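Local coordinates for protein putative hexulose 6 phosphate synthase (Salmonella typhimurium, PDB 3F4W) that is probably an enzyme of the HUMPS family, built as a closed eight-stranded TIM barrel, at residues 16-19 against 20-24; 162-165 against 166-170; 184-187 against 188-192. One frame throughout, in Å; residues are numbered along the deposited sequence.

Contact 1: residues 16-19 against 20-24; sequences MVFM and DKVVD
Met19 bends its thioether so that the methyl CE lies 3.8 Å from Val23 CB and 4.0 Å from Val22 CG2. The two bends, at chi2 and chi3, curl the chain toward the C-terminal end of the helix, over Val22 and Val23, and the Met19 and Val23 side chains cross at about a right angle. Val22 CG2 has a second neighbour: Phe18 CE2 lies 4.1 Å from it, the ring being met obliquely. Phe18 CG stands anti to the backbone N (chi1 -177°), which swings the ring along the helix toward Val22. Behind these apolar contacts Met19 O accepts two N-H groups, Val22 N at 3.1 Å from well above the carbonyl plane and Val23 N at 2.8 Å almost in line with the C=O bond. Together with Lys21 N to Phe18 O, 2.9 Å, they mix three- and four-residue spacings as helix 12-22 gives way to a 3-10 segment at 23-24. This is the first helix of a TIM barrel, the link in the beta-alpha-beta unit between strands 2-7 and 28-31. Its inner face rests on the barrel, with Met19 against Leu5 and Leu7 and Val22 against Leu5. Toward the outer surface, the Lys21 chain runs alongside Val17, while the carboxylate of Asp20 forms a salt bridge with Lys50 and a hydrogen bond with Tyr51.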
ATOM      1  N   MET A  16      -0.323 -18.625  12.651  1.00 24.34           N
ATOM      2  CA  MET A  16       0.584 -19.340  13.542  1.00 26.88           C
ATOM      3  C   MET A  16       0.304 -20.838  13.515  1.00 29.35           C
ATOM      4  O   MET A  16       1.228 -21.655  13.543  1.00 33.29           O
ATOM      5  CB  MET A  16       0.468 -18.802  14.969  1.00 27.94           C
ATOM      6  CG  MET A  16       0.848 -17.339  15.095  1.00 28.17           C
ATOM      7  SD  MET A  16       2.589 -17.038  14.748  1.00 32.18           S
ATOM      8  CE  MET A  16       3.310 -17.263  16.369  1.00 31.02           C
ATOM      9  N   VAL A  17      -0.974 -21.193  13.455  1.00 22.74           N
ATOM     10  CA  VAL A  17      -1.373 -22.589  13.363  1.00 27.22           C
ATOM     11  C   VAL A  17      -1.062 -23.165  11.986  1.00 24.79           C
ATOM     12  O   VAL A  17      -0.553 -24.282  11.871  1.00 26.54           O
ATOM     13  CB  VAL A  17      -2.872 -22.758  13.646  1.00 27.17           C
ATOM     14  CG1 VAL A  17      -3.349 -24.118  13.167  1.00 23.50           C
ATOM     15  CG2 VAL A  17      -3.152 -22.565  15.129  1.00 26.52           C
ATOM     16  N   PHE A  18      -1.365 -22.398  10.941  1.00 19.51           N
ATOM     17  CA  PHE A  18      -1.186 -22.866   9.569  1.00 19.83           C
ATOM     18  C   PHE A  18       0.277 -23.109   9.209  1.00 17.32           C
ATOM     19  O   PHE A  18       0.596 -24.078   8.524  1.00 19.24           O
ATOM     20  CB  PHE A  18      -1.813 -21.886   8.571  1.00 19.02           C
ATOM     21  CG  PHE A  18      -1.726 -22.342   7.138  1.00 16.61           C
ATOM     22  CD1 PHE A  18      -2.669 -23.213   6.614  1.00 15.68           C
ATOM     23  CD2 PHE A  18      -0.703 -21.901   6.317  1.00 16.02           C
ATOM     24  CE1 PHE A  18      -2.592 -23.635   5.297  1.00 20.42           C
ATOM     25  CE2 PHE A  18      -0.615 -22.318   4.999  1.00 16.27           C
ATOM     26  CZ  PHE A  18      -1.559 -23.189   4.487  1.00 17.11           C
ATOM     27  N   MET A  19       1.161 -22.226   9.663  1.00 19.39           N
ATOM     28  CA  MET A  19       2.578 -22.336   9.323  1.00 20.72           C
ATOM     29  C   MET A  19       3.200 -23.653   9.787  1.00 23.25           C
ATOM     30  O   MET A  19       4.092 -24.187   9.130  1.00 21.68           O
ATOM     31  CB  MET A  19       3.372 -21.146   9.870  1.00 18.99           C
ATOM     32  CG  MET A  19       3.256 -19.879   9.025  1.00 21.42           C
ATOM     33  SD  MET A  19       3.526 -20.146   7.257  1.00 24.25           S
ATOM     34  CE  MET A  19       5.124 -20.957   7.238  1.00 20.82           C
ATOM     35  N   ASP A  20       2.729 -24.174  10.914  1.00 24.28           N
ATOM     36  CA  ASP A  20       3.248 -25.439  11.430  1.00 26.66           C
ATOM     37  C   ASP A  20       3.038 -26.583  10.441  1.00 29.86           C
ATOM     38  O   ASP A  20       3.733 -27.597  10.492  1.00 32.78           O
ATOM     39  CB  ASP A  20       2.610 -25.780  12.778  1.00 31.41           C
ATOM     40  CG  ASP A  20       3.181 -24.957  13.913  1.00 34.75           C
ATOM     41  OD1 ASP A  20       2.492 -24.797  14.944  1.00 33.70           O
ATOM     42  OD2 ASP A  20       4.320 -24.465  13.768  1.00 36.39           O
ATOM     43  N   LYS A  21       2.084 -26.410   9.534  1.00 22.24           N
ATOM     44  CA  LYS A  21       1.760 -27.447   8.563  1.00 20.90           C
ATOM     45  C   LYS A  21       2.730 -27.488   7.385  1.00 20.30           C
ATOM     46  O   LYS A  21       2.888 -28.525   6.748  1.00 20.27           O
ATOM     47  CB  LYS A  21       0.341 -27.250   8.023  1.00 22.45           C
ATOM     48  CG  LYS A  21      -0.779 -27.456   9.025  1.00 22.72           C
ATOM     49  CD  LYS A  21      -2.117 -27.388   8.299  1.00 28.59           C
ATOM     50  CE  LYS A  21      -3.262 -27.908   9.149  1.00 31.57           C
ATOM     51  NZ  LYS A  21      -3.714 -26.898  10.134  1.00 33.36           N
ATOM     52  N   VAL A  22       3.371 -26.359   7.087  1.00 17.74           N
ATOM     53  CA  VAL A  22       4.106 -26.221   5.832  1.00 18.20           C
ATOM     54  C   VAL A  22       5.519 -25.652   5.968  1.00 20.41           C
ATOM     55  O   VAL A  22       6.305 -25.706   5.021  1.00 18.19           O
ATOM     56  CB  VAL A  22       3.329 -25.331   4.841  1.00 18.75           C
ATOM     57  CG1 VAL A  22       2.017 -25.989   4.451  1.00 19.64           C
ATOM     58  CG2 VAL A  22       3.076 -23.956   5.449  1.00 17.42           C
ATOM     59  N   VAL A  23       5.846 -25.121   7.141  1.00 17.34           N
ATOM     60  CA  VAL A  23       7.060 -24.322   7.292  1.00 18.79           C
ATOM     61  C   VAL A  23       8.351 -25.004   6.825  1.00 20.10           C
ATOM     62  O   VAL A  23       9.265 -24.334   6.344  1.00 19.93           O
ATOM     63  CB  VAL A  23       7.235 -23.803   8.734  1.00 20.16           C
ATOM     64  CG1 VAL A  23       7.553 -24.950   9.683  1.00 23.31           C
ATOM     65  CG2 VAL A  23       8.330 -22.742   8.777  1.00 19.40           C
ATOM     66  N   ASP A  24       8.430 -26.327   6.959  1.00 18.83           N
ATOM     67  CA  ASP A  24       9.651 -27.053   6.602  1.00 19.66           C
ATOM     68  C   ASP A  24       9.943 -27.050   5.098  1.00 21.16           C
ATOM     69  O   ASP A  24      11.081 -27.273   4.681  1.00 22.95           O
ATOM     70  CB  ASP A  24       9.602 -28.496   7.124  1.00 20.91           C
ATOM     71  CG  ASP A  24       9.810 -28.582   8.631  1.00 23.92           C
ATOM     72  OD1 ASP A  24      10.233 -27.578   9.237  1.00 22.79           O
ATOM     73  OD2 ASP A  24       9.551 -29.657   9.210  1.00 28.24           O
TER

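Contact 2: residues 162-165 against 166-170; sequences IAVA and GGISS
The peptide plane joining Val164 to Ala165 is the flat group here, and the methyl CD1 of Ile168 stands over one of its faces. Ile168 CD1 lies toward the oxygen end of the plane, 3.8 Å from Val164 O, and that same oxygen probably accepts the N-H of Ile185. A polar atom buried at the end of a strand is thus paired with the next strand while an apolar group shields its flank. Ile168 CD1 also reaches the valine side chain, at 4.1 Å from Val164 CG1, the two side chains crossing at about a right angle. The extended outer part of the isoleucine (chi2 166°) is what lets its terminal methyl, rather than the inner branches, do the touching. No hydrogen bond joins the two segments; they meet through van der Waals contacts of the Ile168 methyl. The chain bends sharply between them through Gly166 and Gly167, and the Ile168 side chain points back to Val164. Gly166 (phi 157°) adopts a conformation that calls for glycine, and the positive phi of Gly167 (70°) favours it. Gly167 N gives a hydrogen bond to the bound malonate, consistent with the anion-binding role that the loop after the seventh strand plays in many TIM barrels. Strand 161-165 lies between strands 130-134 and 183-186, bonded through its backbone to both, with Leu150 of helix 147-156 packed on Val164 and Val186 of strand 183-186 against Ile168.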
ATOM      1  N   ILE A 162      15.200 -12.064  -9.318  1.00 17.70           N
ATOM      2  CA  ILE A 162      13.824 -12.006  -9.814  1.00 16.38           C
ATOM      3  C   ILE A 162      12.877 -12.938  -9.067  1.00 18.07           C
ATOM      4  O   ILE A 162      13.178 -14.112  -8.864  1.00 17.69           O
ATOM      5  CB  ILE A 162      13.745 -12.353 -11.316  1.00 18.26           C
ATOM      6  CG1 ILE A 162      14.658 -11.437 -12.135  1.00 18.62           C
ATOM      7  CG2 ILE A 162      12.303 -12.267 -11.811  1.00 16.17           C
ATOM      8  CD1 ILE A 162      14.286  -9.968 -12.069  1.00 22.60           C
ATOM      9  N   ALA A 163      11.725 -12.400  -8.671  1.00 17.77           N
ATOM     10  CA  ALA A 163      10.659 -13.194  -8.074  1.00 15.71           C
ATOM     11  C   ALA A 163       9.430 -13.162  -8.974  1.00 12.73           C
ATOM     12  O   ALA A 163       9.286 -12.268  -9.807  1.00 14.09           O
ATOM     13  CB  ALA A 163      10.317 -12.674  -6.678  1.00 16.16           C
ATOM     14  N   VAL A 164       8.552 -14.147  -8.822  1.00 12.15           N
ATOM     15  CA  VAL A 164       7.319 -14.172  -9.599  1.00 15.00           C
ATOM     16  C   VAL A 164       6.124 -14.656  -8.773  1.00 14.63           C
ATOM     17  O   VAL A 164       6.212 -15.643  -8.040  1.00 14.79           O
ATOM     18  CB  VAL A 164       7.467 -15.002 -10.901  1.00 15.88           C
ATOM     19  CG1 VAL A 164       7.852 -16.437 -10.588  1.00 14.88           C
ATOM     20  CG2 VAL A 164       6.185 -14.943 -11.718  1.00 15.16           C
ATOM     21  N   ALA A 165       5.012 -13.934  -8.897  1.00 11.99           N
ATOM     22  CA  ALA A 165       3.793 -14.248  -8.172  1.00 12.56           C
ATOM     23  C   ALA A 165       2.584 -14.033  -9.071  1.00 15.46           C
ATOM     24  O   ALA A 165       2.574 -13.127  -9.907  1.00 15.62           O
ATOM     25  CB  ALA A 165       3.679 -13.372  -6.930  1.00 12.62           C
ATOM     26  N   GLY A 166       1.565 -14.863  -8.894  1.00 11.90           N
ATOM     27  CA  GLY A 166       0.319 -14.681  -9.613  1.00 13.34           C
ATOM     28  C   GLY A 166      -0.492 -15.953  -9.737  1.00 14.96           C
ATOM     29  O   GLY A 166      -0.691 -16.463 -10.835  1.00 15.96           O
ATOM     30  N   GLY A 167      -0.950 -16.473  -8.604  1.00 21.72           N
ATOM     31  CA  GLY A 167      -1.808 -17.643  -8.593  1.00 23.56           C
ATOM     32  C   GLY A 167      -1.110 -18.926  -8.997  1.00 25.83           C
ATOM     33  O   GLY A 167      -1.751 -19.867  -9.459  1.00 24.65           O
ATOM     34  N   ILE A 168       0.206 -18.968  -8.825  1.00 17.27           N
ATOM     35  CA  ILE A 168       0.979 -20.161  -9.156  1.00 17.94           C
ATOM     36  C   ILE A 168       0.612 -21.323  -8.235  1.00 20.14           C
ATOM     37  O   ILE A 168       0.417 -21.137  -7.031  1.00 16.68           O
ATOM     38  CB  ILE A 168       2.493 -19.873  -9.095  1.00 16.69           C
ATOM     39  CG1 ILE A 168       2.861 -18.825 -10.153  1.00 18.79           C
ATOM     40  CG2 ILE A 168       3.302 -21.151  -9.309  1.00 19.27           C
ATOM     41  CD1 ILE A 168       4.236 -18.210  -9.976  1.00 13.40           C
ATOM     42  N   SER A 169       0.500 -22.517  -8.812  1.00 19.64           N
ATOM     43  CA  SER A 169       0.146 -23.715  -8.053  1.00 21.48           C
ATOM     44  C   SER A 169       1.007 -24.899  -8.483  1.00 20.22           C
ATOM     45  O   SER A 169       1.862 -24.767  -9.356  1.00 20.30           O
ATOM     46  CB  SER A 169      -1.333 -24.058  -8.252  1.00 22.02           C
ATOM     47  OG  SER A 169      -1.558 -24.599  -9.543  1.00 22.66           O
ATOM     48  N   SER A 170       0.775 -26.058  -7.877  1.00 20.89           N
ATOM     49  CA  SER A 170       1.519 -27.256  -8.249  1.00 22.47           C
ATOM     50  C   SER A 170       1.262 -27.611  -9.708  1.00 25.21           C
ATOM     51  O   SER A 170       2.095 -28.242 -10.359  1.00 24.63           O
ATOM     52  CB  SER A 170       1.134 -28.433  -7.354  1.00 24.14           C
ATOM     53  OG  SER A 170      -0.231 -28.765  -7.528  1.00 25.62           O
TER

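Contact 3: residues 184-187 against 188-192; sequences VIVG and SAITH. With MLI (malonate ion), chain C.
Val186 and Ile190 make the close-packed half of this turn, CG1 of the valine lying 3.6 Å from CD1 of the isoleucine, with the side chains at about a right angle. The same branch, Val186 CG1, meets Ala189 CB at 3.8 Å; it is put there by a torsion that sets it anti to the backbone N (chi1 172°). Leu5 of strand 2-7 and Ile203 of helix 196-209 close in around this apolar cluster. Between strand and helix, Gly187 occupies the N-cap position, and Gly187 O is gripped by two amides: Ile190 N at 2.9 Å, from above the carbonyl plane, and Thr191 N at 2.9 Å with a nearly straight N-H...O angle of 172°. The looser side holds Ser188 and His192, both exposed. There the serine OG lies at the edge of the imidazole, in its plane, while Thr191 OG1 lies above one face, offset toward the rim. Malonate approaches the start of the helix: Ser188 N bonds to its O9 at 3.0 Å, and Gly187 N bonds weakly to O8 of the same carboxylate at 3.1 Å. His134, Gln140 and Gly167 hold the ion as well. Two amides at the N terminus of a short helix, where the helix dipole probably adds positive potential, imply a site suited to an anion, as in the phosphate-group sites of many TIM barrels.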
ATOM      1  N   VAL A 184       9.986 -18.144  -6.319  1.00 13.58           N
ATOM      2  CA  VAL A 184       8.626 -18.417  -6.746  1.00 14.42           C
ATOM      3  C   VAL A 184       7.695 -18.167  -5.562  1.00 16.76           C
ATOM      4  O   VAL A 184       7.884 -18.728  -4.481  1.00 15.03           O
ATOM      5  CB  VAL A 184       8.475 -19.860  -7.252  1.00 15.81           C
ATOM      6  CG1 VAL A 184       7.019 -20.173  -7.537  1.00 16.87           C
ATOM      7  CG2 VAL A 184       9.327 -20.068  -8.498  1.00 18.53           C
ATOM      8  N   ILE A 185       6.707 -17.299  -5.766  1.00 12.06           N
ATOM      9  CA  ILE A 185       5.774 -16.914  -4.711  1.00 12.83           C
ATOM     10  C   ILE A 185       4.438 -17.631  -4.891  1.00 13.73           C
ATOM     11  O   ILE A 185       3.858 -17.619  -5.977  1.00 16.05           O
ATOM     12  CB  ILE A 185       5.541 -15.380  -4.704  1.00 11.92           C
ATOM     13  CG1 ILE A 185       6.860 -14.636  -4.476  1.00 12.16           C
ATOM     14  CG2 ILE A 185       4.523 -15.000  -3.645  1.00 12.72           C
ATOM     15  CD1 ILE A 185       6.855 -13.191  -4.955  1.00 13.38           C
ATOM     16  N   VAL A 186       3.961 -18.263  -3.826  1.00 14.68           N
ATOM     17  CA  VAL A 186       2.695 -18.984  -3.860  1.00 15.46           C
ATOM     18  C   VAL A 186       1.875 -18.605  -2.639  1.00 17.04           C
ATOM     19  O   VAL A 186       2.415 -18.444  -1.543  1.00 19.21           O
ATOM     20  CB  VAL A 186       2.911 -20.515  -3.893  1.00 17.04           C
ATOM     21  CG1 VAL A 186       1.590 -21.249  -3.719  1.00 14.44           C
ATOM     22  CG2 VAL A 186       3.578 -20.926  -5.196  1.00 16.14           C
ATOM     23  N   GLY A 187       0.572 -18.444  -2.831  1.00 13.76           N
ATOM     24  CA  GLY A 187      -0.308 -18.091  -1.737  1.00 15.99           C
ATOM     25  C   GLY A 187      -1.507 -19.013  -1.696  1.00 18.17           C
ATOM     26  O   GLY A 187      -1.478 -20.054  -1.040  1.00 15.79           O
ATOM     27  N   SER A 188      -2.546 -18.632  -2.433  1.00 19.10           N
ATOM     28  CA  SER A 188      -3.832 -19.325  -2.419  1.00 20.34           C
ATOM     29  C   SER A 188      -3.747 -20.829  -2.679  1.00 17.80           C
ATOM     30  O   SER A 188      -4.462 -21.612  -2.055  1.00 20.17           O
ATOM     31  CB  SER A 188      -4.788 -18.677  -3.426  1.00 21.26           C
ATOM     32  OG  SER A 188      -6.048 -19.324  -3.419  1.00 30.43           O
ATOM     33  N   ALA A 189      -2.889 -21.235  -3.608  1.00 17.97           N
ATOM     34  CA  ALA A 189      -2.759 -22.651  -3.947  1.00 21.58           C
ATOM     35  C   ALA A 189      -2.478 -23.480  -2.700  1.00 16.89           C
ATOM     36  O   ALA A 189      -2.925 -24.623  -2.586  1.00 19.26           O
ATOM     37  CB  ALA A 189      -1.667 -22.858  -4.987  1.00 18.30           C
ATOM     38  N   ILE A 190      -1.742 -22.893  -1.762  1.00 16.76           N
ATOM     39  CA  ILE A 190      -1.384 -23.576  -0.523  1.00 15.65           C
ATOM     40  C   ILE A 190      -2.335 -23.266   0.635  1.00 17.07           C
ATOM     41  O   ILE A 190      -2.771 -24.171   1.349  1.00 18.85           O
ATOM     42  CB  ILE A 190       0.070 -23.245  -0.104  1.00 17.65           C
ATOM     43  CG1 ILE A 190       1.062 -23.883  -1.087  1.00 13.11           C
ATOM     44  CG2 ILE A 190       0.337 -23.714   1.318  1.00 15.78           C
ATOM     45  CD1 ILE A 190       2.487 -23.382  -0.949  1.00 16.50           C
ATOM     46  N   THR A 191      -2.663 -21.991   0.825  1.00 18.77           N
ATOM     47  CA  THR A 191      -3.484 -21.603   1.970  1.00 18.11           C
ATOM     48  C   THR A 191      -4.919 -22.125   1.876  1.00 19.03           C
ATOM     49  O   THR A 191      -5.561 -22.378   2.894  1.00 21.04           O
ATOM     50  CB  THR A 191      -3.481 -20.077   2.200  1.00 19.40           C
ATOM     51  OG1 THR A 191      -3.928 -19.411   1.016  1.00 18.32           O
ATOM     52  CG2 THR A 191      -2.079 -19.598   2.550  1.00 17.84           C
ATOM     53  N   HIS A 192      -5.412 -22.303   0.654  1.00 19.61           N
ATOM     54  CA  HIS A 192      -6.763 -22.819   0.453  1.00 21.33           C
ATOM     55  C   HIS A 192      -6.757 -24.292   0.059  1.00 25.32           C
ATOM     56  O   HIS A 192      -7.782 -24.837  -0.352  1.00 26.48           O
ATOM     57  CB  HIS A 192      -7.502 -22.009  -0.614  1.00 24.37           C
ATOM     58  CG  HIS A 192      -7.837 -20.613  -0.192  1.00 21.63           C
ATOM     59  ND1 HIS A 192      -8.575 -20.334   0.938  1.00 27.65           N
ATOM     60  CD2 HIS A 192      -7.548 -19.416  -0.757  1.00 22.45           C
ATOM     61  CE1 HIS A 192      -8.717 -19.026   1.057  1.00 26.59           C
ATOM     62  NE2 HIS A 192      -8.103 -18.445   0.041  1.00 24.52           N
TER
HETATM   63  C1  MLI C 300       0.039 -14.951  -4.428  1.00 25.36           C
HETATM   64  C2  MLI C 300      -0.240 -13.905  -5.472  1.00 28.17           C
HETATM   65  C3  MLI C 300      -0.988 -16.041  -4.604  1.00 28.36           C
HETATM   66  O6  MLI C 300      -0.491 -12.755  -5.152  1.00 29.13           O
HETATM   67  O7  MLI C 300      -0.467 -14.276  -6.610  1.00 28.88           O
HETATM   68  O8  MLI C 300      -0.687 -17.036  -5.254  1.00 21.05           O
HETATM   69  O9  MLI C 300      -1.977 -16.062  -3.886  1.00 24.36           O

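The three contacts follow one another along the chain without nesting or crossing, and each is local, its two segments running on without a gap, and closes no long loop. Contact 1 comes first, on the helix after the opening strand; contact 2 turns the chain out of the seventh strand, and contact 3 leads from the eighth strand into a short helix. Contacts 1 and 2 do not touch, their nearest atoms being about 12 Å apart. Contact 3 connects them: Phe18 CZ packs 3.5 Å from Ile190 O, and, toward contact 2, Ser169 CB lies 3.5 Å from Ala189 CB. The set thus ties the first helix to the last two strands where the barrel closes.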